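Local coordinates for protein myosin regulatory light chain (PDB 3PN7) that probably serves as the calcium-regulatory light chain of molluscan muscle myosin, helping to make its ATPase activity depend on calcium, at residues Leu72-Thr75 with Met76-Ile80; Ser90-Thr93 with Ile94-Ala97; Val147-Val150 with Ala151-Gly155. All blocks are in the same frame, centred on the assembly; numbering follows the deposited sequence.

Interaction 1 of 3, residues Leu72-Thr75 with Met76-Ile80; sequences LNFT and MFLSI
Leu78 lies over one face of the Phe74 ring, its CG 4.0 Å from the ring centroid and 27° off the normal, a CH-pi contact one helical turn along. Leu78 CD2 comes nearest, 3.6 Å from Phe74 CZ. The branched leucine suits this place because CG and both methyls spread over the outer end of the ring. Phe77 meets the same ring obliquely, with its CD2 4.1 Å from Phe74 CE1. Both phenylalanines have CG anti to the backbone N (chi1 176° for Phe74), which swings each ring out from the helix and lets the two approach.

At the edge of the Phe77 ring, near its plane, sits Leu72 CD2. This methyl also reaches the backbone, 3.6 Å from Phe77 N, and touches Ile80 CD1 at 4.2 Å, so leucine closes the apolar side of the first turn. The backbone is held by Leu78 N to Phe74 O, 2.8 Å, and by Phe77 N to Asn73 O, a more bent bond of 133°. Asn73 is the N-cap residue, yet its side chain makes no capping bond.

Beyond the segments, Phe77 meets Phe29 edge-to-face, Lys26 makes a cation-pi contact with Phe74, and an aromatic side chain of another protein packs on Leu72. Leu72 is backbone-bonded to Ile40, which lies within the magnesium-binding loop; such pairing of neighbouring loops, with phenylalanines packed between helices, is typical of an EF-hand pair.

Interaction 2 of 3, residues Ser90-Thr93 with Ile94-Ala97; sequences SEET and IRNA
Ser90 and Ile94 meet at the start of helix 91-99, where Ser90 O accepts the Ile94 N-H at 3.1 Å in a nearly straight bond of 166°. Ile94 CG1 lies alongside the same oxygen, 3.2 Å from Ser90 O, its first torsion (chi1 -52°) laying that branch beside the backbone N. Ser90 is the N-cap residue, a place that suits a short polar side chain: its OG comes within 2.9 Å of Thr93 OG1.

Glu91 opens the helix proper and receives Arg95 N on its carbonyl oxygen. Its own chain passes Arg95 obliquely, and the carboxylate and guanidinium planes are 82° apart. The charged atoms do not touch: Glu91 OE2 stays 5.0 Å from Arg95 NE, so any attraction is probably a general electrostatic one. Acidic side chains in the first turn probably interact favourably with the positive end of the helix dipole. Glu91 instead packs on helix 146-154, its CG against Val150 and its carboxylate beside Ala151, and Ile94 joins it on Val150. Two helices of the C-terminal half of this EF-hand-family protein thus meet here.

Glu92 comes next, with Arg95 bent back at chi2 and chi3 until its guanidinium lays one face over Glu92 CA, NH2 being 3.8 Å from that atom. Glu92 also runs side by side with Asn96, both pointing the same way, and Glu92 CG is 4.0 Å from Asn96 OD1. Small and beta-branched, Thr93 keeps its side chain close to the backbone, while its carbonyl oxygen takes the N-H of Ala97 at 2.9 Å. Alanine fits this buried place, because the backbone of another protein chain packs directly on it.

Interaction 3 of 3, residues Val147-Val150 with Ala151-Gly155; sequences VRFV and AMIKG
Phe149 O accepts the N-H of Ile153 at 3.0 Å, with an N-H...O angle of 160°. Ile153 CG2 also lies 3.6 Å from Phe149 O. That methyl sits over one face of Phe149, 3.9 Å from the centroid and shifted toward the rim, a CH-pi contact whose nearest ring atom is CZ. Ile153 CG1 falls between the backbone N and the carbonyl carbon (chi1 70°), which sends CG2 toward the ring and still brings CD1 within 3.9 Å of Phe149 CE2. Isoleucine thus gives the ring two carbon ends from one residue.

Met152 approaches obliquely: it stays extended until a bend at chi3 brings CE to 3.9 Å from Phe149 CD1. The flexible thioether suits this, since its terminal methyl can reach back one turn. The next backbone bond, Lys154 N to Val150 O, is weak, and Lys154 CB and CG lie beside that oxygen.

Around this, Phe144 meets Phe149, Pro138 packs on it, and side chains of another protein cover Phe149, Met152 and Ile153. Val150 packs on Phe98 of helix 91-99. An amphipathic closing helix of this kind, aromatic and aliphatic on its inner side, is consistent with an EF-hand lobe of a myosin light chain closing on its heavy-chain helix.

Overall arrangement
Along the chain the three contacts come in series, each within a single helix: interaction 1 at the start of helix 74-85, interaction 2 at the start of helix 91-99, which follows it, and interaction 3 in the closing helix 146-154. Interactions 2 and 3 have centres about 10 Å apart and touch, Glu91 CG lying 3.3 Å from Val150 CG1, so the first and last helices of the C-terminal half pack together. Interaction 1 lies about 27 Å from both by centres, in the half that carries the magnesium ion. All three adjoin another protein chain, consistent with a two-lobed light chain wrapped round its partner.

Interaction 1 of 3, residues Leu72-Thr75 with Met76-Ile80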
ATOM      1  N   LEU B  72      21.053 -12.541 -34.491  1.00 38.27           N
ATOM      2  CA  LEU B  72      20.795 -11.735 -33.298  1.00 34.65           C
ATOM      3  C   LEU B  72      21.115 -10.241 -33.473  1.00 36.70           C
ATOM      4  O   LEU B  72      22.111  -9.731 -32.971  1.00 35.60           O
ATOM      5  CB  LEU B  72      21.522 -12.319 -32.096  1.00 35.71           C
ATOM      6  CG  LEU B  72      20.760 -12.365 -30.783  1.00 35.84           C
ATOM      7  CD1 LEU B  72      21.705 -12.745 -29.661  1.00 36.68           C
ATOM      8  CD2 LEU B  72      20.092 -11.029 -30.510  1.00 36.38           C
ATOM      9  N   ASN B  73      20.243  -9.594 -34.232  1.00 34.96           N
ATOM     10  CA  ASN B  73      20.068  -8.166 -34.343  1.00 36.35           C
ATOM     11  C   ASN B  73      19.748  -7.521 -33.008  1.00 38.20           C
ATOM     12  O   ASN B  73      19.358  -8.214 -32.062  1.00 34.62           O
ATOM     13  CB  ASN B  73      18.780  -7.986 -35.147  1.00 44.78           C
ATOM     14  CG  ASN B  73      19.026  -7.453 -36.500  1.00 52.17           C
ATOM     15  OD1 ASN B  73      20.072  -6.850 -36.753  1.00 56.56           O
ATOM     16  ND2 ASN B  73      18.067  -7.649 -37.398  1.00 47.03           N
ATOM     17  N   PHE B  74      19.803  -6.193 -32.945  1.00 34.41           N
ATOM     18  CA  PHE B  74      19.226  -5.527 -31.783  1.00 37.50           C
ATOM     19  C   PHE B  74      17.711  -5.759 -31.668  1.00 37.68           C
ATOM     20  O   PHE B  74      17.203  -5.922 -30.563  1.00 36.56           O
ATOM     21  CB  PHE B  74      19.520  -4.025 -31.715  1.00 36.95           C
ATOM     22  CG  PHE B  74      18.835  -3.337 -30.544  1.00 38.25           C
ATOM     23  CD1 PHE B  74      19.188  -3.646 -29.240  1.00 34.46           C
ATOM     24  CD2 PHE B  74      17.817  -2.414 -30.749  1.00 34.54           C
ATOM     25  CE1 PHE B  74      18.556  -3.032 -28.167  1.00 36.57           C
ATOM     26  CE2 PHE B  74      17.184  -1.803 -29.677  1.00 34.87           C
ATOM     27  CZ  PHE B  74      17.555  -2.110 -28.390  1.00 35.19           C
ATOM     28  N   THR B  75      16.982  -5.765 -32.783  1.00 36.69           N
ATOM     29  CA  THR B  75      15.542  -6.001 -32.682  1.00 38.72           C
ATOM     30  C   THR B  75      15.249  -7.441 -32.244  1.00 37.68           C
ATOM     31  O   THR B  75      14.334  -7.688 -31.464  1.00 42.81           O
ATOM     32  CB  THR B  75      14.734  -5.584 -33.951  1.00 42.92           C
ATOM     33  OG1 THR B  75      14.092  -6.727 -34.532  1.00 43.27           O
ATOM     34  CG2 THR B  75      15.619  -4.923 -34.973  1.00 45.40           C
ATOM     35  N   MET B  76      16.044  -8.386 -32.714  1.00 35.31           N
ATOM     36  CA  MET B  76      15.963  -9.733 -32.183  1.00 34.92           C
ATOM     37  C   MET B  76      16.339  -9.773 -30.682  1.00 36.82           C
ATOM     38  O   MET B  76      15.824 -10.590 -29.920  1.00 37.84           O
ATOM     39  CB  MET B  76      16.865 -10.650 -32.995  1.00 33.82           C
ATOM     40  CG  MET B  76      16.756 -12.105 -32.638  1.00 38.04           C
ATOM     41  SD  MET B  76      15.124 -12.792 -32.995  1.00 52.10           S
ATOM     42  CE  MET B  76      14.887 -12.320 -34.706  1.00 41.48           C
ATOM     43  N   PHE B  77      17.236  -8.888 -30.258  1.00 31.49           N
ATOM     44  CA  PHE B  77      17.682  -8.848 -28.868  1.00 33.65           C
ATOM     45  C   PHE B  77      16.533  -8.340 -28.010  1.00 32.61           C
ATOM     46  O   PHE B  77      16.240  -8.885 -26.945  1.00 30.18           O
ATOM     47  CB  PHE B  77      18.883  -7.913 -28.771  1.00 35.49           C
ATOM     48  CG  PHE B  77      19.498  -7.805 -27.404  1.00 30.74           C
ATOM     49  CD1 PHE B  77      20.495  -8.679 -27.008  1.00 30.64           C
ATOM     50  CD2 PHE B  77      19.145  -6.779 -26.553  1.00 28.86           C
ATOM     51  CE1 PHE B  77      21.105  -8.558 -25.770  1.00 25.87           C
ATOM     52  CE2 PHE B  77      19.746  -6.653 -25.313  1.00 30.93           C
ATOM     53  CZ  PHE B  77      20.727  -7.545 -24.923  1.00 29.47           C
ATOM     54  N   LEU B  78      15.871  -7.303 -28.512  1.00 34.71           N
ATOM     55  CA  LEU B  78      14.690  -6.748 -27.875  1.00 38.15           C
ATOM     56  C   LEU B  78      13.653  -7.828 -27.706  1.00 34.77           C
ATOM     57  O   LEU B  78      13.022  -7.956 -26.662  1.00 35.69           O
ATOM     58  CB  LEU B  78      14.084  -5.657 -28.744  1.00 39.73           C
ATOM     59  CG  LEU B  78      14.571  -4.224 -28.592  1.00 41.68           C
ATOM     60  CD1 LEU B  78      13.568  -3.351 -29.335  1.00 43.22           C
ATOM     61  CD2 LEU B  78      14.641  -3.837 -27.125  1.00 36.42           C
ATOM     62  N   SER B  79      13.479  -8.595 -28.768  1.00 33.64           N
ATOM     63  CA  SER B  79      12.507  -9.661 -28.816  1.00 31.83           C
ATOM     64  C   SER B  79      12.788 -10.728 -27.744  1.00 35.83           C
ATOM     65  O   SER B  79      11.865 -11.329 -27.174  1.00 31.62           O
ATOM     66  CB  SER B  79      12.530 -10.247 -30.223  1.00 35.72           C
ATOM     67  OG  SER B  79      12.282 -11.631 -30.215  1.00 48.28           O
ATOM     68  N   ILE B  80      14.065 -10.953 -27.449  1.00 30.24           N
ATOM     69  CA  ILE B  80      14.435 -11.936 -26.431  1.00 31.34           C
ATOM     70  C   ILE B  80      14.300 -11.420 -24.980  1.00 30.50           C
ATOM     71  O   ILE B  80      14.047 -12.198 -24.052  1.00 28.36           O
ATOM     72  CB  ILE B  80      15.859 -12.419 -26.672  1.00 34.83           C
ATOM     73  CG1 ILE B  80      15.899 -13.306 -27.912  1.00 37.87           C
ATOM     74  CG2 ILE B  80      16.395 -13.145 -25.469  1.00 32.30           C
ATOM     75  CD1 ILE B  80      17.293 -13.442 -28.458  1.00 45.88           C
TER

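Interaction 2 of 3, residues Ser90-Thr93 with Ile94-Ala97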
ATOM      1  N   SER B  90      14.232  -0.110 -11.327  1.00 35.99           N
ATOM      2  CA  SER B  90      15.594   0.079 -10.833  1.00 39.50           C
ATOM      3  C   SER B  90      15.716  -0.359  -9.372  1.00 38.04           C
ATOM      4  O   SER B  90      14.724  -0.392  -8.621  1.00 36.75           O
ATOM      5  CB  SER B  90      16.028   1.546 -10.981  1.00 31.98           C
ATOM      6  OG  SER B  90      15.343   2.355 -10.055  1.00 34.12           O
ATOM      7  N   GLU B  91      16.939  -0.692  -8.977  1.00 36.30           N
ATOM      8  CA  GLU B  91      17.251  -1.016  -7.593  1.00 36.36           C
ATOM      9  C   GLU B  91      16.729   0.098  -6.672  1.00 39.51           C
ATOM     10  O   GLU B  91      16.216  -0.166  -5.582  1.00 40.46           O
ATOM     11  CB  GLU B  91      18.770  -1.221  -7.446  1.00 42.97           C
ATOM     12  CG  GLU B  91      19.248  -1.714  -6.081  1.00 50.20           C
ATOM     13  CD  GLU B  91      20.490  -2.612  -6.172  1.00 53.39           C
ATOM     14  OE1 GLU B  91      20.616  -3.353  -7.171  1.00 54.69           O
ATOM     15  OE2 GLU B  91      21.339  -2.579  -5.246  1.00 54.17           O
ATOM     16  N   GLU B  92      16.820   1.341  -7.135  1.00 37.42           N
ATOM     17  CA  GLU B  92      16.399   2.488  -6.339  1.00 35.73           C
ATOM     18  C   GLU B  92      14.880   2.495  -6.122  1.00 39.34           C
ATOM     19  O   GLU B  92      14.392   2.669  -4.998  1.00 35.63           O
ATOM     20  CB  GLU B  92      16.830   3.779  -7.037  1.00 40.81           C
ATOM     21  CG  GLU B  92      16.778   5.019  -6.155  1.00 56.33           C
ATOM     22  CD  GLU B  92      17.343   6.259  -6.839  1.00 67.76           C
ATOM     23  OE1 GLU B  92      17.001   6.517  -8.024  1.00 64.75           O
ATOM     24  OE2 GLU B  92      18.134   6.973  -6.184  1.00 72.16           O
ATOM     25  N   THR B  93      14.143   2.319  -7.213  1.00 32.77           N
ATOM     26  CA  THR B  93      12.695   2.300  -7.178  1.00 33.80           C
ATOM     27  C   THR B  93      12.176   1.215  -6.236  1.00 29.73           C
ATOM     28  O   THR B  93      11.289   1.467  -5.425  1.00 29.93           O
ATOM     29  CB  THR B  93      12.126   2.091  -8.590  1.00 35.09           C
ATOM     30  OG1 THR B  93      12.595   3.151  -9.428  1.00 38.06           O
ATOM     31  CG2 THR B  93      10.603   2.097  -8.580  1.00 29.26           C
ATOM     32  N   ILE B  94      12.758   0.025  -6.324  1.00 30.09           N
ATOM     33  CA  ILE B  94      12.310  -1.096  -5.510  1.00 31.58           C
ATOM     34  C   ILE B  94      12.638  -0.861  -4.048  1.00 32.06           C
ATOM     35  O   ILE B  94      11.843  -1.167  -3.171  1.00 30.84           O
ATOM     36  CB  ILE B  94      12.948  -2.416  -5.938  1.00 26.04           C
ATOM     37  CG1 ILE B  94      12.764  -2.634  -7.440  1.00 26.78           C
ATOM     38  CG2 ILE B  94      12.326  -3.577  -5.134  1.00 28.02           C
ATOM     39  CD1 ILE B  94      13.262  -3.971  -7.935  1.00 28.55           C
ATOM     40  N   ARG B  95      13.826  -0.328  -3.804  1.00 31.84           N
ATOM     41  CA  ARG B  95      14.237   0.072  -2.477  1.00 35.92           C
ATOM     42  C   ARG B  95      13.268   1.108  -1.869  1.00 36.17           C
ATOM     43  O   ARG B  95      12.887   1.012  -0.709  1.00 33.07           O
ATOM     44  CB  ARG B  95      15.644   0.635  -2.566  1.00 39.82           C
ATOM     45  CG  ARG B  95      16.409   0.574  -1.294  1.00 43.99           C
ATOM     46  CD  ARG B  95      17.856   0.109  -1.536  1.00 43.69           C
ATOM     47  NE  ARG B  95      18.495   0.667  -2.731  1.00 45.57           N
ATOM     48  CZ  ARG B  95      18.781   1.953  -2.919  1.00 49.03           C
ATOM     49  NH1 ARG B  95      18.453   2.852  -1.991  1.00 46.28           N
ATOM     50  NH2 ARG B  95      19.391   2.341  -4.044  1.00 42.05           N
ATOM     51  N   ASN B  96      12.851   2.092  -2.654  1.00 34.68           N
ATOM     52  CA  ASN B  96      11.885   3.064  -2.153  1.00 35.97           C
ATOM     53  C   ASN B  96      10.487   2.471  -1.958  1.00 34.47           C
ATOM     54  O   ASN B  96       9.726   2.920  -1.093  1.00 34.03           O
ATOM     55  CB  ASN B  96      11.826   4.286  -3.063  1.00 38.78           C
ATOM     56  CG  ASN B  96      13.174   4.977  -3.194  1.00 42.39           C
ATOM     57  OD1 ASN B  96      13.423   5.684  -4.171  1.00 48.99           O
ATOM     58  ND2 ASN B  96      14.058   4.763  -2.216  1.00 37.90           N
ATOM     59  N   ALA B  97      10.164   1.467  -2.775  1.00 34.43           N
ATOM     60  CA  ALA B  97       8.922   0.709  -2.645  1.00 30.82           C
ATOM     61  C   ALA B  97       8.882   0.071  -1.263  1.00 32.22           C
ATOM     62  O   ALA B  97       7.908   0.219  -0.531  1.00 29.91           O
ATOM     63  CB  ALA B  97       8.830  -0.381  -3.750  1.00 28.69           C
TER

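Interaction 3 of 3, residues Val147-Val150 with Ala151-Gly155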
ATOM      1  N   VAL B 147      17.282  -3.819   1.657  1.00 31.25           N
ATOM      2  CA  VAL B 147      18.358  -3.266   0.840  1.00 31.24           C
ATOM      3  C   VAL B 147      19.187  -4.399   0.225  1.00 30.79           C
ATOM      4  O   VAL B 147      19.439  -4.432  -0.972  1.00 31.70           O
ATOM      5  CB  VAL B 147      19.270  -2.336   1.662  1.00 37.30           C
ATOM      6  CG1 VAL B 147      20.457  -1.859   0.813  1.00 34.18           C
ATOM      7  CG2 VAL B 147      18.462  -1.157   2.201  1.00 32.28           C
ATOM      8  N   ARG B 148      19.588  -5.346   1.057  1.00 32.79           N
ATOM      9  CA  ARG B 148      20.360  -6.488   0.597  1.00 35.21           C
ATOM     10  C   ARG B 148      19.525  -7.424  -0.291  1.00 35.75           C
ATOM     11  O   ARG B 148      20.022  -8.000  -1.262  1.00 32.94           O
ATOM     12  CB  ARG B 148      20.887  -7.246   1.806  1.00 36.28           C
ATOM     13  CG  ARG B 148      21.879  -8.327   1.479  1.00 45.84           C
ATOM     14  CD  ARG B 148      22.375  -8.951   2.766  1.00 53.32           C
ATOM     15  NE  ARG B 148      23.386  -9.975   2.534  1.00 56.12           N
ATOM     16  CZ  ARG B 148      23.678 -10.925   3.413  1.00 66.42           C
ATOM     17  NH1 ARG B 148      23.019 -10.976   4.570  1.00 63.20           N
ATOM     18  NH2 ARG B 148      24.616 -11.824   3.140  1.00 70.17           N
ATOM     19  N   PHE B 149      18.250  -7.582   0.043  1.00 32.72           N
ATOM     20  CA  PHE B 149      17.361  -8.388  -0.786  1.00 31.01           C
ATOM     21  C   PHE B 149      17.284  -7.795  -2.198  1.00 30.42           C
ATOM     22  O   PHE B 149      17.337  -8.519  -3.183  1.00 35.32           O
ATOM     23  CB  PHE B 149      15.971  -8.490  -0.144  1.00 32.30           C
ATOM     24  CG  PHE B 149      14.949  -9.180  -1.000  1.00 30.32           C
ATOM     25  CD1 PHE B 149      14.823 -10.560  -0.980  1.00 30.97           C
ATOM     26  CD2 PHE B 149      14.105  -8.445  -1.819  1.00 31.40           C
ATOM     27  CE1 PHE B 149      13.877 -11.202  -1.767  1.00 34.23           C
ATOM     28  CE2 PHE B 149      13.154  -9.070  -2.602  1.00 32.76           C
ATOM     29  CZ  PHE B 149      13.038 -10.452  -2.582  1.00 33.54           C
ATOM     30  N   VAL B 150      17.182  -6.478  -2.293  1.00 27.09           N
ATOM     31  CA  VAL B 150      17.111  -5.815  -3.587  1.00 30.94           C
ATOM     32  C   VAL B 150      18.380  -6.055  -4.415  1.00 37.87           C
ATOM     33  O   VAL B 150      18.299  -6.275  -5.621  1.00 37.11           O
ATOM     34  CB  VAL B 150      16.836  -4.296  -3.459  1.00 31.14           C
ATOM     35  CG1 VAL B 150      16.936  -3.630  -4.831  1.00 33.03           C
ATOM     36  CG2 VAL B 150      15.459  -4.045  -2.844  1.00 27.18           C
ATOM     37  N   ALA B 151      19.542  -6.027  -3.762  1.00 36.07           N
ATOM     38  CA  ALA B 151      20.807  -6.276  -4.442  1.00 40.11           C
ATOM     39  C   ALA B 151      20.799  -7.681  -5.013  1.00 41.13           C
ATOM     40  O   ALA B 151      21.273  -7.918  -6.123  1.00 40.17           O
ATOM     41  CB  ALA B 151      21.986  -6.102  -3.486  1.00 35.94           C
ATOM     42  N   MET B 152      20.241  -8.607  -4.243  1.00 38.62           N
ATOM     43  CA  MET B 152      20.151  -9.992  -4.665  1.00 36.23           C
ATOM     44  C   MET B 152      19.251 -10.185  -5.882  1.00 38.71           C
ATOM     45  O   MET B 152      19.646 -10.841  -6.848  1.00 37.85           O
ATOM     46  CB  MET B 152      19.678 -10.876  -3.515  1.00 37.91           C
ATOM     47  CG  MET B 152      19.693 -12.359  -3.852  1.00 44.39           C
ATOM     48  SD  MET B 152      18.989 -13.384  -2.541  1.00 56.63           S
ATOM     49  CE  MET B 152      17.249 -13.028  -2.767  1.00 45.62           C
ATOM     50  N   ILE B 153      18.044  -9.617  -5.850  1.00 38.64           N
ATOM     51  CA  ILE B 153      17.125  -9.835  -6.964  1.00 33.09           C
ATOM     52  C   ILE B 153      17.571  -9.120  -8.240  1.00 40.84           C
ATOM     53  O   ILE B 153      17.110  -9.452  -9.332  1.00 44.33           O
ATOM     54  CB  ILE B 153      15.629  -9.550  -6.634  1.00 33.54           C
ATOM     55  CG1 ILE B 153      15.336  -8.069  -6.431  1.00 30.33           C
ATOM     56  CG2 ILE B 153      15.154 -10.370  -5.446  1.00 33.30           C
ATOM     57  CD1 ILE B 153      13.816  -7.808  -6.241  1.00 30.21           C
ATOM     58  N   LYS B 154      18.502  -8.184  -8.111  1.00 40.28           N
ATOM     59  CA  LYS B 154      19.024  -7.479  -9.276  1.00 40.53           C
ATOM     60  C   LYS B 154      20.415  -7.964  -9.671  1.00 42.82           C
ATOM     61  O   LYS B 154      20.963  -7.531 -10.680  1.00 43.26           O
ATOM     62  CB  LYS B 154      19.058  -5.973  -9.017  1.00 44.81           C
ATOM     63  CG  LYS B 154      17.692  -5.318  -8.966  1.00 46.46           C
ATOM     64  CD  LYS B 154      17.053  -5.272 -10.339  1.00 42.22           C
ATOM     65  CE  LYS B 154      16.751  -3.848 -10.752  1.00 42.43           C
ATOM     66  NZ  LYS B 154      16.483  -3.746 -12.207  1.00 40.57           N
ATOM     67  N   GLY B 155      20.986  -8.860  -8.874  1.00 44.74           N
ATOM     68  CA  GLY B 155      22.358  -9.288  -9.075  1.00 57.34           C
ATOM     69  C   GLY B 155      22.543 -10.617  -9.782  1.00 62.89           C
ATOM     70  O   GLY B 155      21.585 -11.232 -10.240  1.00 72.94           O
TER